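Local structure of BamaA.19900.a (6VZZ) at residues Thr199-Arg204 / Gln213-Glu218; Gln182-Leu187 / Gln328-Leu333. The protein is a glucokinase, which probably transfers a phosphoryl group from ATP to glucose, and binds beta-D-glucose. All coordinates share one frame; numbering follows the deposited sequence.

Contact 1. Residues Thr199-Arg204 / Gln213-Glu218; sequences TLLSLR and QVMPME. With BGC (beta-D-glucopyranose), chain B.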
ATOM      1  N   THR A 199      -0.150  -3.171  -8.004  1.00 32.85           N
ATOM      2  CA  THR A 199       1.304  -3.061  -7.942  1.00 34.12           C
ATOM      3  C   THR A 199       1.958  -4.317  -8.493  1.00 36.81           C
ATOM      4  O   THR A 199       1.595  -5.432  -8.107  1.00 35.68           O
ATOM      5  CB  THR A 199       1.795  -2.828  -6.505  1.00 35.14           C
ATOM      6  OG1 THR A 199       1.177  -1.656  -5.972  1.00 36.11           O
ATOM      7  CG2 THR A 199       3.319  -2.642  -6.473  1.00 33.61           C
ATOM      8  N   LEU A 200       2.927  -4.130  -9.386  1.00 38.45           N
ATOM      9  CA  LEU A 200       3.806  -5.206  -9.830  1.00 37.72           C
ATOM     10  C   LEU A 200       4.939  -5.339  -8.821  1.00 35.84           C
ATOM     11  O   LEU A 200       5.698  -4.390  -8.615  1.00 39.34           O
ATOM     12  CB  LEU A 200       4.348  -4.913 -11.231  1.00 38.07           C
ATOM     13  CG  LEU A 200       3.380  -5.052 -12.416  1.00 38.01           C
ATOM     14  CD1 LEU A 200       3.876  -4.299 -13.638  1.00 35.10           C
ATOM     15  CD2 LEU A 200       3.167  -6.523 -12.763  1.00 40.09           C
ATOM     16  N   LEU A 201       5.049  -6.501  -8.188  1.00 36.33           N
ATOM     17  CA  LEU A 201       5.979  -6.718  -7.087  1.00 37.21           C
ATOM     18  C   LEU A 201       7.159  -7.573  -7.528  1.00 42.28           C
ATOM     19  O   LEU A 201       6.995  -8.544  -8.276  1.00 45.39           O
ATOM     20  CB  LEU A 201       5.283  -7.408  -5.906  1.00 39.08           C
ATOM     21  CG  LEU A 201       4.135  -6.686  -5.202  1.00 38.83           C
ATOM     22  CD1 LEU A 201       3.496  -7.576  -4.158  1.00 34.52           C
ATOM     23  CD2 LEU A 201       4.656  -5.429  -4.566  1.00 37.26           C
ATOM     24  N   SER A 202       8.344  -7.223  -7.034  1.00 40.56           N
ATOM     25  CA  SER A 202       9.552  -8.039  -7.154  1.00 44.62           C
ATOM     26  C   SER A 202      10.091  -8.310  -5.752  1.00 45.18           C
ATOM     27  O   SER A 202      10.981  -7.598  -5.280  1.00 50.12           O
ATOM     28  CB  SER A 202      10.616  -7.346  -8.016  1.00 48.74           C
ATOM     29  OG  SER A 202      10.422  -7.630  -9.387  1.00 53.77           O
ATOM     30  N   LEU A 203       9.575  -9.345  -5.099  1.00 48.54           N
ATOM     31  CA  LEU A 203      10.041  -9.726  -3.778  1.00 52.61           C
ATOM     32  C   LEU A 203      10.970 -10.942  -3.876  1.00 66.22           C
ATOM     33  O   LEU A 203      11.471 -11.271  -4.957  1.00 67.06           O
ATOM     34  CB  LEU A 203       8.830  -9.987  -2.880  1.00 54.01           C
ATOM     35  CG  LEU A 203       7.780  -8.884  -2.765  1.00 50.37           C
ATOM     36  CD1 LEU A 203       6.420  -9.492  -2.447  1.00 45.14           C
ATOM     37  CD2 LEU A 203       8.180  -7.873  -1.704  1.00 44.79           C
ATOM     38  N   ARG A 204      11.170 -11.630  -2.747  1.00 85.42           N
ATOM     39  CA  ARG A 204      12.083 -12.774  -2.561  1.00 87.84           C
ATOM     40  C   ARG A 204      13.540 -12.331  -2.509  1.00 85.66           C
ATOM     41  O   ARG A 204      14.007 -11.840  -1.477  1.00 84.83           O
ATOM     42  CB  ARG A 204      11.884 -13.841  -3.647  1.00 86.87           C
ATOM     43  CG  ARG A 204      10.695 -14.748  -3.383  1.00 87.55           C
ATOM     44  CD  ARG A 204      10.425 -15.692  -4.535  1.00 86.57           C
ATOM     45  NE  ARG A 204       9.790 -15.024  -5.672  1.00 84.79           N
ATOM     46  CZ  ARG A 204       9.037 -15.656  -6.568  1.00 88.08           C
ATOM     47  NH1 ARG A 204       8.823 -16.964  -6.448  1.00 87.13           N
ATOM     48  NH2 ARG A 204       8.491 -14.989  -7.577  1.00 81.02           N
ATOM     49  N   GLN A 213       5.140 -10.615  -9.482  1.00 46.44           N
ATOM     50  CA  GLN A 213       3.916 -10.942  -8.771  1.00 42.49           C
ATOM     51  C   GLN A 213       2.985  -9.735  -8.803  1.00 39.93           C
ATOM     52  O   GLN A 213       3.431  -8.588  -8.733  1.00 41.06           O
ATOM     53  CB  GLN A 213       4.207 -11.368  -7.328  1.00 40.59           C
ATOM     54  CG  GLN A 213       4.931 -12.716  -7.221  1.00 37.23           C
ATOM     55  CD  GLN A 213       5.166 -13.140  -5.781  1.00 44.34           C
ATOM     56  OE1 GLN A 213       6.106 -12.688  -5.129  1.00 45.87           O
ATOM     57  NE2 GLN A 213       4.295 -13.998  -5.271  1.00 50.02           N
ATOM     58  N   VAL A 214       1.697  -9.996  -8.945  1.00 39.76           N
ATOM     59  CA  VAL A 214       0.685  -8.951  -8.998  1.00 34.03           C
ATOM     60  C   VAL A 214       0.003  -8.881  -7.643  1.00 35.94           C
ATOM     61  O   VAL A 214      -0.410  -9.912  -7.091  1.00 33.91           O
ATOM     62  CB  VAL A 214      -0.337  -9.221 -10.116  1.00 35.52           C
ATOM     63  CG1 VAL A 214      -1.376  -8.106 -10.181  1.00 36.43           C
ATOM     64  CG2 VAL A 214       0.365  -9.370 -11.454  1.00 38.75           C
ATOM     65  N   MET A 215      -0.114  -7.667  -7.101  1.00 35.97           N
ATOM     66  CA  MET A 215      -0.925  -7.470  -5.920  1.00 34.88           C
ATOM     67  C   MET A 215      -2.101  -6.566  -6.249  1.00 35.07           C
ATOM     68  O   MET A 215      -1.893  -5.391  -6.589  1.00 35.62           O
ATOM     69  CB  MET A 215      -0.112  -6.883  -4.778  1.00 33.94           C
ATOM     70  CG  MET A 215      -0.896  -6.920  -3.484  1.00 34.66           C
ATOM     71  SD  MET A 215      -0.105  -6.097  -2.107  1.00 50.28           S
ATOM     72  CE  MET A 215      -1.408  -6.314  -0.870  1.00 37.25           C
ATOM     73  N   PRO A 216      -3.338  -7.049  -6.143  1.00 33.50           N
ATOM     74  CA  PRO A 216      -4.488  -6.170  -6.366  1.00 31.87           C
ATOM     75  C   PRO A 216      -4.699  -5.264  -5.169  1.00 34.60           C
ATOM     76  O   PRO A 216      -4.367  -5.612  -4.032  1.00 33.37           O
ATOM     77  CB  PRO A 216      -5.656  -7.148  -6.545  1.00 34.21           C
ATOM     78  CG  PRO A 216      -5.236  -8.379  -5.840  1.00 30.70           C
ATOM     79  CD  PRO A 216      -3.736  -8.447  -5.907  1.00 32.11           C
ATOM     80  N   MET A 217      -5.250  -4.081  -5.438  1.00 32.92           N
ATOM     81  CA  MET A 217      -5.380  -3.061  -4.414  1.00 33.02           C
ATOM     82  C   MET A 217      -6.672  -2.268  -4.615  1.00 35.59           C
ATOM     83  O   MET A 217      -7.292  -2.296  -5.684  1.00 32.72           O
ATOM     84  CB  MET A 217      -4.170  -2.122  -4.421  1.00 30.99           C
ATOM     85  CG  MET A 217      -2.855  -2.772  -4.059  1.00 33.16           C
ATOM     86  SD  MET A 217      -1.468  -1.613  -4.130  1.00 35.20           S
ATOM     87  CE  MET A 217      -0.172  -2.612  -3.392  1.00 33.46           C
ATOM     88  N   GLU A 218      -7.065  -1.537  -3.569  1.00 33.06           N
ATOM     89  CA  GLU A 218      -8.266  -0.712  -3.619  1.00 33.60           C
ATOM     90  C   GLU A 218      -7.977   0.719  -3.177  1.00 32.26           C
ATOM     91  O   GLU A 218      -8.829   1.375  -2.577  1.00 34.23           O
ATOM     92  CB  GLU A 218      -9.370  -1.327  -2.766  1.00 32.85           C
ATOM     93  CG  GLU A 218      -9.993  -2.566  -3.382  1.00 31.72           C
ATOM     94  CD  GLU A 218     -10.750  -2.242  -4.659  1.00 37.76           C
ATOM     95  OE1 GLU A 218     -11.200  -1.073  -4.819  1.00 38.77           O
ATOM     96  OE2 GLU A 218     -10.880  -3.151  -5.513  1.00 38.03           O
TER
HETATM   97  C2  BGC B 401     -12.905  -0.474  -7.853  1.00 34.07           C
HETATM   98  C3  BGC B 401     -11.626  -1.208  -8.224  1.00 34.86           C
HETATM   99  C4  BGC B 401     -11.334  -1.031  -9.709  1.00 35.95           C
HETATM  100  C5  BGC B 401     -11.317   0.455 -10.048  1.00 37.40           C
HETATM  101  C6  BGC B 401     -11.078   0.749 -11.510  1.00 34.53           C
HETATM  102  C1  BGC B 401     -12.782   0.980  -8.279  1.00 35.01           C
HETATM  103  O1  BGC B 401     -13.886   1.714  -7.891  1.00 39.30           O
HETATM  104  O2  BGC B 401     -13.137  -0.566  -6.453  1.00 36.32           O
HETATM  105  O3  BGC B 401     -11.726  -2.584  -7.888  1.00 35.93           O
HETATM  106  O4  BGC B 401     -10.062  -1.579 -10.023  1.00 32.47           O
HETATM  107  O5  BGC B 401     -12.580   1.030  -9.689  1.00 36.44           O
HETATM  108  O6  BGC B 401     -11.905  -0.039 -12.342  1.00 37.00           O
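Leu201 and Gln213 form a hydrogen-bonded antiparallel pair: Leu201 N reaches Gln213 O at 2.7 Å, and Gln213 N returns to Leu201 O at 3.0 Å. Two residues along, Thr199 and Met215 repeat the exchange, with Met215 N to Thr199 O at 3.0 Å, and the four bonds zip up a beta hairpin. Between them the non-hydrogen-bonded pair meets through Leu200 CD2 and Val214 CG2, on the face opposite Thr199, Leu201, Gln213 and Met215. On the Thr199 face, Leu201 CD1 lies 3.7 Å from Met215 CB, near the base of a side chain that then turns off from strand 195-201. Met217, extended beyond CG (chi2 179°), slants across Thr199, bringing SD and CE to OG1 and CE to CB. Next, the Glu218 carboxylate takes a hydrogen bond on each oxygen, OE1 from glucose O2 and OE2 from O3, both at 2.6 Å. The Gln213 amide pairs across the dimer, OE1 accepting from NE2 of Gln213 of the second subunit, on which Leu201 and Met215 also pack. Leu200 and Val214 lie against helix 146-159, Thr199 and Met217 on Leu327 of helix 303-327, and strand 213-216 is outermost in its sheet within this chain.

Contact 2. Residues Gln182-Leu187 / Gln328-Leu333; sequences QPDHYL and QVRGML. With CA (calcium ion), chain E.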
ATOM      1  N   GLN A 182      12.352  -2.969 -14.715  1.00 44.75           N
ATOM      2  CA  GLN A 182      13.445  -3.570 -13.965  1.00 46.60           C
ATOM      3  C   GLN A 182      12.879  -4.512 -12.906  1.00 45.76           C
ATOM      4  O   GLN A 182      11.668  -4.565 -12.678  1.00 41.33           O
ATOM      5  CB  GLN A 182      14.311  -2.473 -13.347  1.00 48.42           C
ATOM      6  CG  GLN A 182      14.979  -1.550 -14.366  1.00 49.10           C
ATOM      7  CD  GLN A 182      15.877  -2.294 -15.356  1.00 55.67           C
ATOM      8  OE1 GLN A 182      16.623  -3.213 -14.988  1.00 50.46           O
ATOM      9  NE2 GLN A 182      15.798  -1.898 -16.629  1.00 57.21           N
ATOM     10  N   PRO A 183      13.726  -5.308 -12.257  1.00 48.11           N
ATOM     11  CA  PRO A 183      13.173  -6.175 -11.189  1.00 48.09           C
ATOM     12  C   PRO A 183      13.034  -5.434  -9.864  1.00 46.30           C
ATOM     13  O   PRO A 183      13.720  -5.693  -8.864  1.00 49.33           O
ATOM     14  CB  PRO A 183      14.193  -7.322 -11.125  1.00 46.96           C
ATOM     15  CG  PRO A 183      15.114  -7.141 -12.288  1.00 45.82           C
ATOM     16  CD  PRO A 183      15.104  -5.686 -12.604  1.00 44.56           C
ATOM     17  N   ASP A 184      12.122  -4.468  -9.856  1.00 45.81           N
ATOM     18  CA  ASP A 184      11.735  -3.725  -8.663  1.00 44.75           C
ATOM     19  C   ASP A 184      10.215  -3.633  -8.684  1.00 41.70           C
ATOM     20  O   ASP A 184       9.563  -4.287  -9.502  1.00 44.32           O
ATOM     21  CB  ASP A 184      12.440  -2.363  -8.619  1.00 43.25           C
ATOM     22  CG  ASP A 184      13.954  -2.495  -8.479  1.00 49.17           C
ATOM     23  OD1 ASP A 184      14.422  -3.293  -7.628  1.00 58.32           O
ATOM     24  OD2 ASP A 184      14.685  -1.813  -9.227  1.00 52.98           O
ATOM     25  N   HIS A 185       9.625  -2.858  -7.771  1.00 39.16           N
ATOM     26  CA  HIS A 185       8.175  -2.724  -7.769  1.00 34.03           C
ATOM     27  C   HIS A 185       7.759  -1.592  -8.682  1.00 35.34           C
ATOM     28  O   HIS A 185       8.462  -0.589  -8.811  1.00 35.69           O
ATOM     29  CB  HIS A 185       7.620  -2.454  -6.374  1.00 33.86           C
ATOM     30  CG  HIS A 185       8.218  -3.312  -5.312  1.00 34.31           C
ATOM     31  ND1 HIS A 185       8.338  -4.679  -5.438  1.00 34.28           N
ATOM     32  CD2 HIS A 185       8.727  -2.998  -4.101  1.00 33.15           C
ATOM     33  CE1 HIS A 185       8.900  -5.171  -4.351  1.00 34.59           C
ATOM     34  NE2 HIS A 185       9.155  -4.171  -3.528  1.00 35.71           N
ATOM     35  N   TYR A 186       6.587  -1.745  -9.289  1.00 37.58           N
ATOM     36  CA  TYR A 186       6.010  -0.702 -10.123  1.00 34.55           C
ATOM     37  C   TYR A 186       4.548  -0.535  -9.748  1.00 34.57           C
ATOM     38  O   TYR A 186       3.828  -1.525  -9.577  1.00 35.94           O
ATOM     39  CB  TYR A 186       6.166  -1.024 -11.612  1.00 33.32           C
ATOM     40  CG  TYR A 186       7.595  -0.902 -12.101  1.00 37.39           C
ATOM     41  CD1 TYR A 186       8.069   0.294 -12.622  1.00 35.72           C
ATOM     42  CD2 TYR A 186       8.481  -1.979 -12.022  1.00 40.35           C
ATOM     43  CE1 TYR A 186       9.375   0.424 -13.059  1.00 34.99           C
ATOM     44  CE2 TYR A 186       9.793  -1.860 -12.460  1.00 42.21           C
ATOM     45  CZ  TYR A 186      10.229  -0.649 -12.980  1.00 40.74           C
ATOM     46  OH  TYR A 186      11.524  -0.511 -13.420  1.00 42.33           O
ATOM     47  N   LEU A 187       4.131   0.715  -9.579  1.00 33.71           N
ATOM     48  CA  LEU A 187       2.743   1.052  -9.310  1.00 33.80           C
ATOM     49  C   LEU A 187       2.013   1.255 -10.631  1.00 32.32           C
ATOM     50  O   LEU A 187       2.525   1.916 -11.538  1.00 33.72           O
ATOM     51  CB  LEU A 187       2.673   2.319  -8.452  1.00 31.07           C
ATOM     52  CG  LEU A 187       1.338   2.899  -7.990  1.00 32.30           C
ATOM     53  CD1 LEU A 187       0.620   1.961  -7.046  1.00 31.67           C
ATOM     54  CD2 LEU A 187       1.557   4.246  -7.319  1.00 34.67           C
ATOM     55  N   GLN A 328       7.357   2.158  -1.895  1.00 32.64           N
ATOM     56  CA  GLN A 328       8.769   2.149  -2.278  1.00 32.22           C
ATOM     57  C   GLN A 328       8.958   1.546  -3.666  1.00 30.31           C
ATOM     58  O   GLN A 328       9.832   0.707  -3.890  1.00 32.79           O
ATOM     59  CB  GLN A 328       9.617   1.405  -1.245  1.00 29.01           C
ATOM     60  CG  GLN A 328       9.810   2.139   0.054  1.00 29.23           C
ATOM     61  CD  GLN A 328      10.611   3.426  -0.114  1.00 34.96           C
ATOM     62  OE1 GLN A 328      11.824   3.390  -0.324  1.00 42.74           O
ATOM     63  NE2 GLN A 328       9.936   4.569  -0.014  1.00 30.82           N
ATOM     64  N   VAL A 329       8.115   1.980  -4.606  1.00 29.87           N
ATOM     65  CA  VAL A 329       8.228   1.517  -5.986  1.00 31.58           C
ATOM     66  C   VAL A 329       9.393   2.218  -6.685  1.00 33.38           C
ATOM     67  O   VAL A 329       9.892   3.260  -6.250  1.00 31.33           O
ATOM     68  CB  VAL A 329       6.913   1.734  -6.756  1.00 33.75           C
ATOM     69  CG1 VAL A 329       5.762   0.984  -6.091  1.00 32.95           C
ATOM     70  CG2 VAL A 329       6.604   3.242  -6.893  1.00 28.67           C
ATOM     71  N   ARG A 330       9.824   1.631  -7.797  1.00 34.41           N
ATOM     72  CA  ARG A 330      10.815   2.244  -8.664  1.00 36.22           C
ATOM     73  C   ARG A 330      10.190   3.132  -9.735  1.00 40.11           C
ATOM     74  O   ARG A 330      10.839   4.076 -10.208  1.00 42.19           O
ATOM     75  CB  ARG A 330      11.669   1.154  -9.323  1.00 36.73           C
ATOM     76  CG  ARG A 330      12.489   1.634 -10.500  1.00 39.99           C
ATOM     77  CD  ARG A 330      13.830   0.951 -10.557  1.00 46.09           C
ATOM     78  NE  ARG A 330      14.570   1.347 -11.749  1.00 55.87           N
ATOM     79  CZ  ARG A 330      15.732   0.818 -12.123  1.00 57.19           C
ATOM     80  NH1 ARG A 330      16.289  -0.142 -11.398  1.00 50.30           N
ATOM     81  NH2 ARG A 330      16.331   1.247 -13.227  1.00 62.35           N
ATOM     82  N   GLY A 331       8.945   2.867 -10.113  1.00 35.15           N
ATOM     83  CA  GLY A 331       8.317   3.631 -11.167  1.00 34.99           C
ATOM     84  C   GLY A 331       6.824   3.441 -11.086  1.00 36.37           C
ATOM     85  O   GLY A 331       6.317   2.697 -10.241  1.00 34.87           O
ATOM     86  N   MET A 332       6.120   4.136 -11.978  1.00 34.67           N
ATOM     87  CA  MET A 332       4.675   4.003 -12.044  1.00 35.77           C
ATOM     88  C   MET A 332       4.208   4.127 -13.485  1.00 36.85           C
ATOM     89  O   MET A 332       4.859   4.765 -14.315  1.00 40.83           O
ATOM     90  CB  MET A 332       3.963   5.028 -11.153  1.00 35.52           C
ATOM     91  CG  MET A 332       4.513   6.416 -11.241  1.00 43.60           C
ATOM     92  SD  MET A 332       3.585   7.592 -10.229  1.00 49.72           S
ATOM     93  CE  MET A 332       4.223   9.098 -10.939  1.00 46.16           C
ATOM     94  N   LEU A 333       3.078   3.491 -13.774  1.00 36.48           N
ATOM     95  CA  LEU A 333       2.511   3.445 -15.115  1.00 37.78           C
ATOM     96  C   LEU A 333       1.086   3.974 -15.059  1.00 37.33           C
ATOM     97  O   LEU A 333       0.262   3.452 -14.301  1.00 33.32           O
ATOM     98  CB  LEU A 333       2.531   2.018 -15.667  1.00 37.26           C
ATOM     99  CG  LEU A 333       3.887   1.390 -16.016  1.00 38.57           C
ATOM    100  CD1 LEU A 333       4.686   0.958 -14.792  1.00 34.73           C
ATOM    101  CD2 LEU A 333       3.659   0.219 -16.939  1.00 38.14           C
TER
HETATM  102 CA    CA E 404      14.886  -5.774  -6.699  1.00 78.76          CA
HETATM  103  O   HOH W   1      14.468  -8.495  -6.105  1.00 55.62           O
HETATM  104  O   HOH W   2      16.095  -4.272  -5.374  1.00 65.99           O
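Arg330 runs beside Tyr186 and ends at Asp184 and Gln182. Its CB packs on Asp184 CB, 3.7 Å away, and CG, set anti to the backbone N (chi1 165°), passes Tyr186 OH at the same distance. CD continues past Asp184 OD2 and Tyr186 OH to the guanidinium. There NH1 gives a salt-bridging hydrogen bond to Asp184 OD2 at 3.2 Å, meeting that oxygen nearly along its C-O axis and close to the guanidinium plane. Gln182 CG lies over one face of the same group, offset toward its rim. The other carboxylate oxygen, Asp184 OD1, binds a calcium ion at 2.7 Å, as does Pro183 O at 2.5 Å, and two waters also bind the ion. One carboxylate thus joins metal and arginine, which would be expected to favour its ionised form. Tyr186 OH accepts from Gln182 N at 2.9 Å, tying the ring to the start of its own segment.

Along the backbone, Arg330 N bonds to His185 O at 2.8 Å, Leu187 N to Gly331 O, and Leu333 N to Leu187 O. Val329 CG1 packs against the CB atoms of His185 and Leu187, and helix 303-327 covers Leu187 and Met332. Parallel strands 186-191 and 331-335, neighbours far apart in sequence within a mixed sheet, fit the RNase H-like core of the actin-type ATPase clan; the calcium sits at the inverse gamma turn centred on Pro183.

How the contacts relate
Both segments of contact 1 fall between the two segments of contact 2 in the sequence, and the contact centres lie about 10 Å apart. Strands 186-191 and 195-201 join them in one sheet: Leu200 N is 2.8 Å from Tyr186 O, a probable hydrogen bond. A second probable bond, from Ser202 N to His185 ND1 at 3.0 Å, ties the residue just beyond strand 195-201 to the His185 ring. Contact 1 reaches the sugar pocket through Glu218, alongside Asn145, Asp146, His221 and Glu258, yet its Leu203 side chain is about 8 Å from a calcium. Contact 2 binds the metal, while its Gln328 side chain lies about 8 Å from a glucose, probably that of the second subunit, which both contacts touch.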